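Local coordinates for acyl-homoserine-lactone synthase (Mesorhizobium sp. ORS 3359, PDB 6WNS), which synthesises acyl-homoserine lactone quorum-sensing signals, as a coenzyme A-dependent synthase that probably joins an acyl group from acyl-CoA to S-adenosylmethionine, at residues S71-M82 with P94-R105. Numbering follows the deposited sequence.
Sequences SRLVPTLEPHLM and PPRAAEIFEWTR
One face of the Phe101 ring lies against Pro75: Pro75 CA sits 3.6 Å from the Phe101 ring centroid and 8° off the normal, a CH-pi contact. Ser71 CB, 3.2 Å from Trp103 NE1, and Arg72 O lie at the Trp103 ring's edge, near its plane. The His80 ring has Thr76 CG2 over one face, towards the rim, while the Glu102 carboxyl carbon and Arg96 NE meet its edge. His80 ND1 donates in the ring plane to Glu78 O, which fixes the ring's rotation; the His80 ring is perpendicular (90°) to the Glu102 carboxylate. Glu102, with CG anti to the backbone N (chi1 175°) and extended beyond, reaches the start of helix 81-84. There OE1 accepts from Leu81 N (2.9 Å) and OE2 from Met82 N (2.8 Å), both on the syn side, somewhat out of the carboxylate plane.

Arg96 bends at chi3 to bring NE to Thr76 O, 2.8 Å away and close to the guanidinium plane. Thr76 OG1 accepts from Ala97 N and donates to Ile100 O at 2.6 Å, approaching from above that carbonyl's plane; a backbone hydrogen bond from Thr76 N makes Ile100 O a double acceptor. At the other end, Arg72 NE donates to Thr104 OG1 (2.8 Å) with Arg105 CG over one guanidinium face. Salt bridges join Arg72 to Asp48 and Asp51, and Arg105 to Glu46 and Asp48.

Antiparallel strands 69-75 and 100-108, neighbours in the mixed sheet of this autoinducer synthase, an acetyltransferase-clan family, have Arg72-Thr104 and Val74-Glu102 as hydrogen-bonded pairs. One first-turn amide per oxygen fixes the Glu102 carboxylate's orientation and ties helix 81-84 to strand 100-108.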
loop_
_atom_site.group_PDB
_atom_site.type_symbol
_atom_site.label_atom_id
_atom_site.label_comp_id
_atom_site.label_asym_id
_atom_site.label_seq_id
_atom_site.Cartn_x
_atom_site.Cartn_y
_atom_site.Cartn_z
ATOM N N SER A 71 -0.751 1.317 4.298
ATOM C CA SER A 71 -0.323 0.481 3.164
ATOM C C SER A 71 0.867 -0.352 3.586
ATOM O O SER A 71 1.417 -0.096 4.657
ATOM C CB SER A 71 -0.081 1.339 1.935
ATOM O OG SER A 71 0.178 2.649 2.319
ATOM N N ARG A 72 1.219 -1.298 2.747
ATOM C CA ARG A 72 2.320 -2.246 2.973
ATOM C C ARG A 72 3.167 -2.286 1.715
ATOM O O ARG A 72 2.624 -2.123 0.610
ATOM C CB ARG A 72 1.812 -3.643 3.265
ATOM C CG ARG A 72 2.870 -4.681 3.547
ATOM C CD ARG A 72 2.178 -5.999 3.879
ATOM N NE ARG A 72 1.373 -6.611 2.811
ATOM C CZ ARG A 72 0.931 -7.841 2.867
ATOM N NH1 ARG A 72 1.177 -8.550 3.971
ATOM N NH2 ARG A 72 0.262 -8.390 1.847
ATOM N N LEU A 73 4.459 -2.305 1.938
ATOM C CA LEU A 73 5.455 -2.487 0.859
ATOM C C LEU A 73 6.260 -3.737 1.175
ATOM O O LEU A 73 6.790 -3.886 2.347
ATOM C CB LEU A 73 6.351 -1.263 0.821
ATOM C CG LEU A 73 5.737 -0.010 0.222
ATOM C CD1 LEU A 73 6.659 1.176 0.420
ATOM C CD2 LEU A 73 5.408 -0.200 -1.250
ATOM N N VAL A 74 6.505 -4.504 0.122
ATOM C CA VAL A 74 7.371 -5.708 0.145
ATOM C C VAL A 74 8.425 -5.627 -0.956
ATOM O O VAL A 74 8.096 -5.313 -2.098
ATOM C CB VAL A 74 6.450 -6.918 -0.028
ATOM C CG1 VAL A 74 7.207 -8.224 -0.081
ATOM C CG2 VAL A 74 5.432 -6.972 1.098
ATOM N N PRO A 75 9.700 -5.958 -0.680
ATOM C CA PRO A 75 10.732 -5.927 -1.724
ATOM C C PRO A 75 10.347 -6.873 -2.877
ATOM O O PRO A 75 9.935 -8.023 -2.659
ATOM C CB PRO A 75 12.020 -6.363 -0.999
ATOM C CG PRO A 75 11.683 -6.688 0.402
ATOM C CD PRO A 75 10.187 -6.511 0.589
ATOM N N THR A 76 10.373 -6.405 -4.108
ATOM C CA THR A 76 10.005 -7.293 -5.244
ATOM C C THR A 76 11.025 -8.429 -5.414
ATOM O O THR A 76 10.657 -9.408 -6.075
ATOM C CB THR A 76 9.854 -6.573 -6.578
ATOM O OG1 THR A 76 11.045 -5.818 -6.864
ATOM C CG2 THR A 76 8.588 -5.753 -6.611
ATOM N N LEU A 77 12.228 -8.337 -4.835
ATOM C CA LEU A 77 13.201 -9.452 -4.888
ATOM C C LEU A 77 12.737 -10.571 -3.957
ATOM O O LEU A 77 13.271 -11.632 -4.028
ATOM C CB LEU A 77 14.615 -8.975 -4.522
ATOM C CG LEU A 77 15.325 -8.057 -5.527
ATOM C CD1 LEU A 77 16.704 -7.667 -5.010
ATOM C CD2 LEU A 77 15.422 -8.669 -6.929
ATOM N N GLU A 78 11.818 -10.314 -3.029
ATOM C CA GLU A 78 11.222 -11.356 -2.168
ATOM C C GLU A 78 9.942 -11.801 -2.844
ATOM O O GLU A 78 9.376 -10.992 -3.574
ATOM C CB GLU A 78 10.812 -10.750 -0.811
ATOM C CG GLU A 78 11.980 -10.360 0.053
ATOM C CD GLU A 78 12.852 -11.533 0.453
ATOM O OE1 GLU A 78 12.310 -12.657 0.739
ATOM O OE2 GLU A 78 14.074 -11.329 0.453
ATOM N N PRO A 79 9.409 -12.992 -2.492
ATOM C CA PRO A 79 8.065 -13.391 -2.892
ATOM C C PRO A 79 7.049 -12.327 -2.485
ATOM O O PRO A 79 7.121 -11.790 -1.390
ATOM C CB PRO A 79 7.827 -14.739 -2.189
ATOM C CG PRO A 79 8.957 -14.946 -1.202
ATOM C CD PRO A 79 10.044 -14.003 -1.634
ATOM N N HIS A 80 6.157 -11.997 -3.413
ATOM C CA HIS A 80 5.147 -10.950 -3.205
ATOM C C HIS A 80 3.861 -11.341 -3.948
ATOM O O HIS A 80 3.826 -12.455 -4.522
ATOM C CB HIS A 80 5.735 -9.596 -3.547
ATOM C CG HIS A 80 6.155 -9.467 -4.973
ATOM N ND1 HIS A 80 7.367 -9.993 -5.416
ATOM C CD2 HIS A 80 5.622 -8.825 -6.029
ATOM C CE1 HIS A 80 7.531 -9.679 -6.698
ATOM N NE2 HIS A 80 6.483 -8.990 -7.082
ATOM N N LEU A 81 2.783 -10.591 -3.749
ATOM C CA LEU A 81 1.451 -11.022 -4.242
ATOM C C LEU A 81 1.515 -11.239 -5.769
ATOM O O LEU A 81 1.056 -12.281 -6.266
ATOM C CB LEU A 81 0.387 -9.973 -3.932
ATOM C CG LEU A 81 -1.023 -10.392 -4.344
ATOM C CD1 LEU A 81 -1.516 -11.521 -3.467
ATOM C CD2 LEU A 81 -1.976 -9.239 -4.232
ATOM N N MET A 82 2.130 -10.312 -6.453
ATOM C CA MET A 82 2.158 -10.360 -7.940
ATOM C C MET A 82 3.024 -11.521 -8.366
ATOM O O MET A 82 2.683 -12.126 -9.406
ATOM C CB MET A 82 2.643 -9.060 -8.587
ATOM C CG MET A 82 2.187 -8.922 -10.050
ATOM S SD MET A 82 2.948 -7.574 -10.955
ATOM C CE MET A 82 2.408 -6.159 -9.994
ATOM N N PRO A 94 6.642 -10.555 -13.369
ATOM C CA PRO A 94 6.529 -9.306 -12.630
ATOM C C PRO A 94 7.885 -8.635 -12.498
ATOM O O PRO A 94 8.926 -9.305 -12.558
ATOM C CB PRO A 94 6.007 -9.687 -11.222
ATOM C CG PRO A 94 5.785 -11.186 -11.232
ATOM C CD PRO A 94 6.329 -11.726 -12.537
ATOM N N PRO A 95 7.899 -7.290 -12.416
ATOM C CA PRO A 95 9.131 -6.547 -12.236
ATOM C C PRO A 95 9.726 -6.800 -10.837
ATOM O O PRO A 95 9.015 -6.741 -9.845
ATOM C CB PRO A 95 8.714 -5.097 -12.492
ATOM C CG PRO A 95 7.248 -5.061 -12.145
ATOM C CD PRO A 95 6.730 -6.415 -12.578
ATOM N N ARG A 96 11.010 -7.156 -10.814
ATOM C CA ARG A 96 11.781 -7.583 -9.623
ATOM C C ARG A 96 13.156 -6.894 -9.635
ATOM O O ARG A 96 13.971 -7.152 -10.529
ATOM C CB ARG A 96 11.849 -9.116 -9.593
ATOM C CG ARG A 96 10.487 -9.791 -9.725
ATOM C CD ARG A 96 10.487 -11.268 -9.402
ATOM N NE ARG A 96 10.466 -11.496 -7.970
ATOM C CZ ARG A 96 10.189 -12.658 -7.377
ATOM N NH1 ARG A 96 9.894 -13.722 -8.098
ATOM N NH2 ARG A 96 10.190 -12.753 -6.056
ATOM N N ALA A 97 13.425 -6.006 -8.687
ATOM C CA ALA A 97 14.684 -5.228 -8.656
ATOM C C ALA A 97 14.842 -4.807 -7.219
ATOM O O ALA A 97 13.827 -4.793 -6.550
ATOM C CB ALA A 97 14.571 -4.021 -9.556
ATOM N N ALA A 98 16.041 -4.492 -6.777
ATOM C CA ALA A 98 16.282 -3.936 -5.429
ATOM C C ALA A 98 15.488 -2.610 -5.267
ATOM O O ALA A 98 15.081 -2.317 -4.108
ATOM C CB ALA A 98 17.775 -3.726 -5.214
ATOM N N GLU A 99 15.288 -1.903 -6.419
ATOM C CA GLU A 99 14.862 -0.469 -6.511
ATOM C C GLU A 99 13.320 -0.418 -6.460
ATOM O O GLU A 99 12.731 0.700 -6.429
ATOM C CB GLU A 99 15.373 0.221 -7.799
ATOM C CG GLU A 99 16.502 -0.515 -8.533
ATOM C CD GLU A 99 17.852 0.189 -8.590
ATOM O OE1 GLU A 99 18.060 1.094 -9.463
ATOM O OE2 GLU A 99 18.748 -0.207 -7.806
ATOM N N ILE A 100 12.696 -1.608 -6.468
ATOM C CA ILE A 100 11.242 -1.788 -6.773
ATOM C C ILE A 100 10.582 -2.538 -5.621
ATOM O O ILE A 100 11.010 -3.670 -5.383
ATOM C CB ILE A 100 11.072 -2.536 -8.110
ATOM C CG1 ILE A 100 11.725 -1.773 -9.274
ATOM C CG2 ILE A 100 9.610 -2.825 -8.397
ATOM C CD1 ILE A 100 11.388 -2.321 -10.652
ATOM N N PHE A 101 9.474 -1.997 -5.057
ATOM C CA PHE A 101 8.744 -2.653 -3.938
ATOM C C PHE A 101 7.305 -2.820 -4.380
ATOM O O PHE A 101 6.837 -2.058 -5.241
ATOM C CB PHE A 101 8.834 -1.867 -2.627
ATOM C CG PHE A 101 10.093 -2.124 -1.818
ATOM C CD1 PHE A 101 10.026 -2.519 -0.481
ATOM C CD2 PHE A 101 11.341 -2.061 -2.418
ATOM C CE1 PHE A 101 11.186 -2.728 0.249
ATOM C CE2 PHE A 101 12.505 -2.250 -1.685
ATOM C CZ PHE A 101 12.418 -2.580 -0.355
ATOM N N GLU A 102 6.648 -3.841 -3.869
ATOM C CA GLU A 102 5.230 -4.081 -4.232
ATOM C C GLU A 102 4.387 -3.439 -3.139
ATOM O O GLU A 102 4.655 -3.722 -1.976
ATOM C CB GLU A 102 4.937 -5.557 -4.411
ATOM C CG GLU A 102 3.461 -5.759 -4.657
ATOM C CD GLU A 102 2.941 -7.156 -4.488
ATOM O OE1 GLU A 102 3.161 -7.721 -3.405
ATOM O OE2 GLU A 102 2.304 -7.683 -5.484
ATOM N N TRP A 103 3.388 -2.665 -3.561
ATOM C CA TRP A 103 2.286 -2.076 -2.761
ATOM C C TRP A 103 1.144 -3.083 -2.617
ATOM O O TRP A 103 0.628 -3.566 -3.667
ATOM C CB TRP A 103 1.809 -0.813 -3.458
ATOM C CG TRP A 103 0.767 0.008 -2.776
ATOM C CD1 TRP A 103 0.412 0.034 -1.461
ATOM C CD2 TRP A 103 0.007 1.047 -3.418
ATOM N NE1 TRP A 103 -0.534 1.016 -1.255
ATOM C CE2 TRP A 103 -0.776 1.665 -2.424
ATOM C CE3 TRP A 103 -0.017 1.573 -4.724
ATOM C CZ2 TRP A 103 -1.648 2.704 -2.714
ATOM C CZ3 TRP A 103 -0.882 2.594 -5.019
ATOM C CH2 TRP A 103 -1.684 3.161 -4.022
ATOM N N THR A 104 0.766 -3.374 -1.361
ATOM C CA THR A 104 -0.457 -4.140 -1.058
ATOM C C THR A 104 -1.182 -3.421 0.090
ATOM O O THR A 104 -0.565 -2.586 0.799
ATOM C CB THR A 104 -0.089 -5.605 -0.761
ATOM O OG1 THR A 104 0.979 -5.646 0.196
ATOM C CG2 THR A 104 0.341 -6.374 -1.993
ATOM N N ARG A 105 -2.414 -3.834 0.351
ATOM C CA ARG A 105 -3.130 -3.489 1.605
ATOM C C ARG A 105 -3.249 -1.973 1.772
ATOM O O ARG A 105 -2.957 -1.479 2.831
ATOM C CB ARG A 105 -2.452 -4.242 2.738
ATOM C CG ARG A 105 -2.437 -5.740 2.468
ATOM C CD ARG A 105 -3.697 -6.430 1.932
ATOM N NE ARG A 105 -3.560 -7.888 2.067
ATOM C CZ ARG A 105 -3.959 -8.553 3.145
ATOM N NH1 ARG A 105 -4.812 -7.984 3.981
ATOM N NH2 ARG A 105 -3.750 -9.851 3.234
HETATM O O HOH W 1 13.318 -5.709 -3.848
#